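Local coordinates for ABC transporter, periplasmic solute-binding protein (PDB 4WED), which probably serves as the periplasmic solute-binding component of an ABC transporter, capturing a peptide, nickel or heme-type ligand for import, at residues V450-P453 and V454-D457. Residues are numbered along the deposited sequence; the frame is centred on the assembly and turned at random.
Sequences VTDP and VNLD
With CG anti to the backbone N (chi1 -161°), Asp452 holds its carboxylate beside its own carbonyl carbon, close to N and CB of Asn455. OD1 of Asp452 accepts a weak hydrogen bond, 3.5 Å long, from the backbone N of Asn455, while OD2 of Asp452 lies 3.3 Å from CB of Asn455. The Asn455 side chain, its CG anti to the carbonyl carbon (chi1 -63°), crosses that of Asp452 obliquely, with the planes of carboxylate and amide steeply inclined to each other. CG2 of Val454 comes within 3.6 Å of OD1 of Asp452.

The main-chain oxygen of Asp452 closes the turn. Asp452 O accepts from Leu456 N at 2.8 Å and from Asp457 N at 3.1 Å, the two donors lying on opposite faces of the carbonyl plane. Asp457, at the start of helix 457-465, places OD2 3.4 Å from CA of Pro453. Its OD1 takes a hydrogen from a water that in turn accepts from N of Asp452; the same Asp457 OD1 also bonds N of Ser439. CG1 of Val450 and CD2 of Leu456 touch at 4.0 Å, their side chains crossing at about a right angle, near helix 471-485, where Leu482 touches Val450 and Trp481 packs against Leu456, Asp452 and Asn455.

The loop thus enters helix 457-465 through an alpha turn, Leu456 N to Asp452 O, overlapped by the wider bond from Asp457 N, while Ser439 N and the water, both bonded to Asp457 OD1, probably fix and solvate that buried carboxylate.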
ATOM      1  N   VAL A 450      12.386 -13.821   4.018  1.00 70.09           N
ATOM      2  CA  VAL A 450      13.456 -14.654   3.531  1.00 77.52           C
ATOM      3  C   VAL A 450      14.804 -13.960   3.743  1.00 78.80           C
ATOM      4  O   VAL A 450      14.947 -12.784   3.447  1.00 78.61           O
ATOM      5  CB  VAL A 450      13.207 -14.981   2.044  1.00 74.90           C
ATOM      6  CG1 VAL A 450      12.906 -13.718   1.251  1.00 73.21           C
ATOM      7  CG2 VAL A 450      14.395 -15.717   1.450  1.00 80.51           C
ATOM      8  N   THR A 451      15.777 -14.681   4.279  1.00 82.03           N
ATOM      9  CA  THR A 451      17.097 -14.093   4.538  1.00 86.15           C
ATOM     10  C   THR A 451      18.196 -14.961   3.967  1.00 88.95           C
ATOM     11  O   THR A 451      18.518 -16.008   4.529  1.00 94.57           O
ATOM     12  CB  THR A 451      17.360 -13.885   6.046  1.00 88.60           C
ATOM     13  OG1 THR A 451      17.011 -15.071   6.785  1.00 87.49           O
ATOM     14  CG2 THR A 451      16.554 -12.688   6.549  1.00 88.85           C
ATOM     15  N   ASP A 452      18.747 -14.539   2.835  1.00 86.57           N
ATOM     16  CA  ASP A 452      19.936 -15.181   2.276  1.00 83.93           C
ATOM     17  C   ASP A 452      21.000 -14.103   2.024  1.00 80.54           C
ATOM     18  O   ASP A 452      21.019 -13.439   0.981  1.00 74.89           O
ATOM     19  CB  ASP A 452      19.592 -15.956   1.010  1.00 82.73           C
ATOM     20  CG  ASP A 452      20.654 -16.990   0.643  1.00 88.96           C
ATOM     21  OD1 ASP A 452      21.781 -16.995   1.193  1.00 96.13           O
ATOM     22  OD2 ASP A 452      20.360 -17.817  -0.229  1.00 90.07           O
ATOM     23  N   PRO A 453      21.876 -13.902   3.007  1.00 82.56           N
ATOM     24  CA  PRO A 453      22.969 -12.935   2.887  1.00 85.81           C
ATOM     25  C   PRO A 453      23.860 -13.160   1.676  1.00 83.99           C
ATOM     26  O   PRO A 453      24.238 -12.210   0.991  1.00 81.18           O
ATOM     27  CB  PRO A 453      23.780 -13.165   4.170  1.00 88.78           C
ATOM     28  CG  PRO A 453      22.760 -13.632   5.148  1.00 87.95           C
ATOM     29  CD  PRO A 453      21.828 -14.504   4.349  1.00 86.48           C
ATOM     30  N   VAL A 454      24.210 -14.403   1.401  1.00 84.35           N
ATOM     31  CA  VAL A 454      25.197 -14.580   0.352  1.00 87.58           C
ATOM     32  C   VAL A 454      24.499 -14.374  -0.990  1.00 83.72           C
ATOM     33  O   VAL A 454      25.065 -13.750  -1.878  1.00 80.95           O
ATOM     34  CB  VAL A 454      26.010 -15.897   0.446  1.00 89.80           C
ATOM     35  CG1 VAL A 454      26.550 -16.112   1.853  1.00 92.28           C
ATOM     36  CG2 VAL A 454      25.177 -17.072   0.008  1.00 92.60           C
ATOM     37  N   ASN A 455      23.249 -14.827  -1.114  1.00 82.55           N
ATOM     38  CA  ASN A 455      22.603 -14.882  -2.444  1.00 78.52           C
ATOM     39  C   ASN A 455      21.658 -13.764  -2.781  1.00 73.63           C
ATOM     40  O   ASN A 455      21.659 -13.296  -3.928  1.00 76.00           O
ATOM     41  CB  ASN A 455      21.893 -16.205  -2.625  1.00 81.35           C
ATOM     42  CG  ASN A 455      22.858 -17.371  -2.606  1.00 90.19           C
ATOM     43  OD1 ASN A 455      22.902 -18.146  -1.643  1.00 98.55           O
ATOM     44  ND2 ASN A 455      23.672 -17.477  -3.655  1.00 89.84           N
ATOM     45  N   LEU A 456      20.830 -13.358  -1.815  1.00 66.13           N
ATOM     46  CA  LEU A 456      19.778 -12.395  -2.084  1.00 62.63           C
ATOM     47  C   LEU A 456      20.168 -10.955  -1.764  1.00 63.38           C
ATOM     48  O   LEU A 456      19.808 -10.010  -2.492  1.00 63.85           O
ATOM     49  CB  LEU A 456      18.556 -12.738  -1.261  1.00 64.72           C
ATOM     50  CG  LEU A 456      17.281 -11.952  -1.574  1.00 65.72           C
ATOM     51  CD1 LEU A 456      16.941 -12.010  -3.052  1.00 64.94           C
ATOM     52  CD2 LEU A 456      16.095 -12.455  -0.748  1.00 66.96           C
ATOM     53  N   ASP A 457      20.857 -10.769  -0.653  1.00 63.60           N
ATOM     54  CA  ASP A 457      21.262  -9.427  -0.281  1.00 68.42           C
ATOM     55  C   ASP A 457      21.925  -8.714  -1.443  1.00 69.32           C
ATOM     56  O   ASP A 457      21.491  -7.636  -1.828  1.00 71.58           O
ATOM     57  CB  ASP A 457      22.141  -9.438   0.970  1.00 68.76           C
ATOM     58  CG  ASP A 457      21.312  -9.660   2.243  1.00 69.38           C
ATOM     59  OD1 ASP A 457      20.036  -9.775   2.169  1.00 65.49           O
ATOM     60  OD2 ASP A 457      21.935  -9.733   3.313  1.00 68.57           O
TER
HETATM   61  O   HOH W   1      18.311 -11.918   2.321  1.00 72.05           O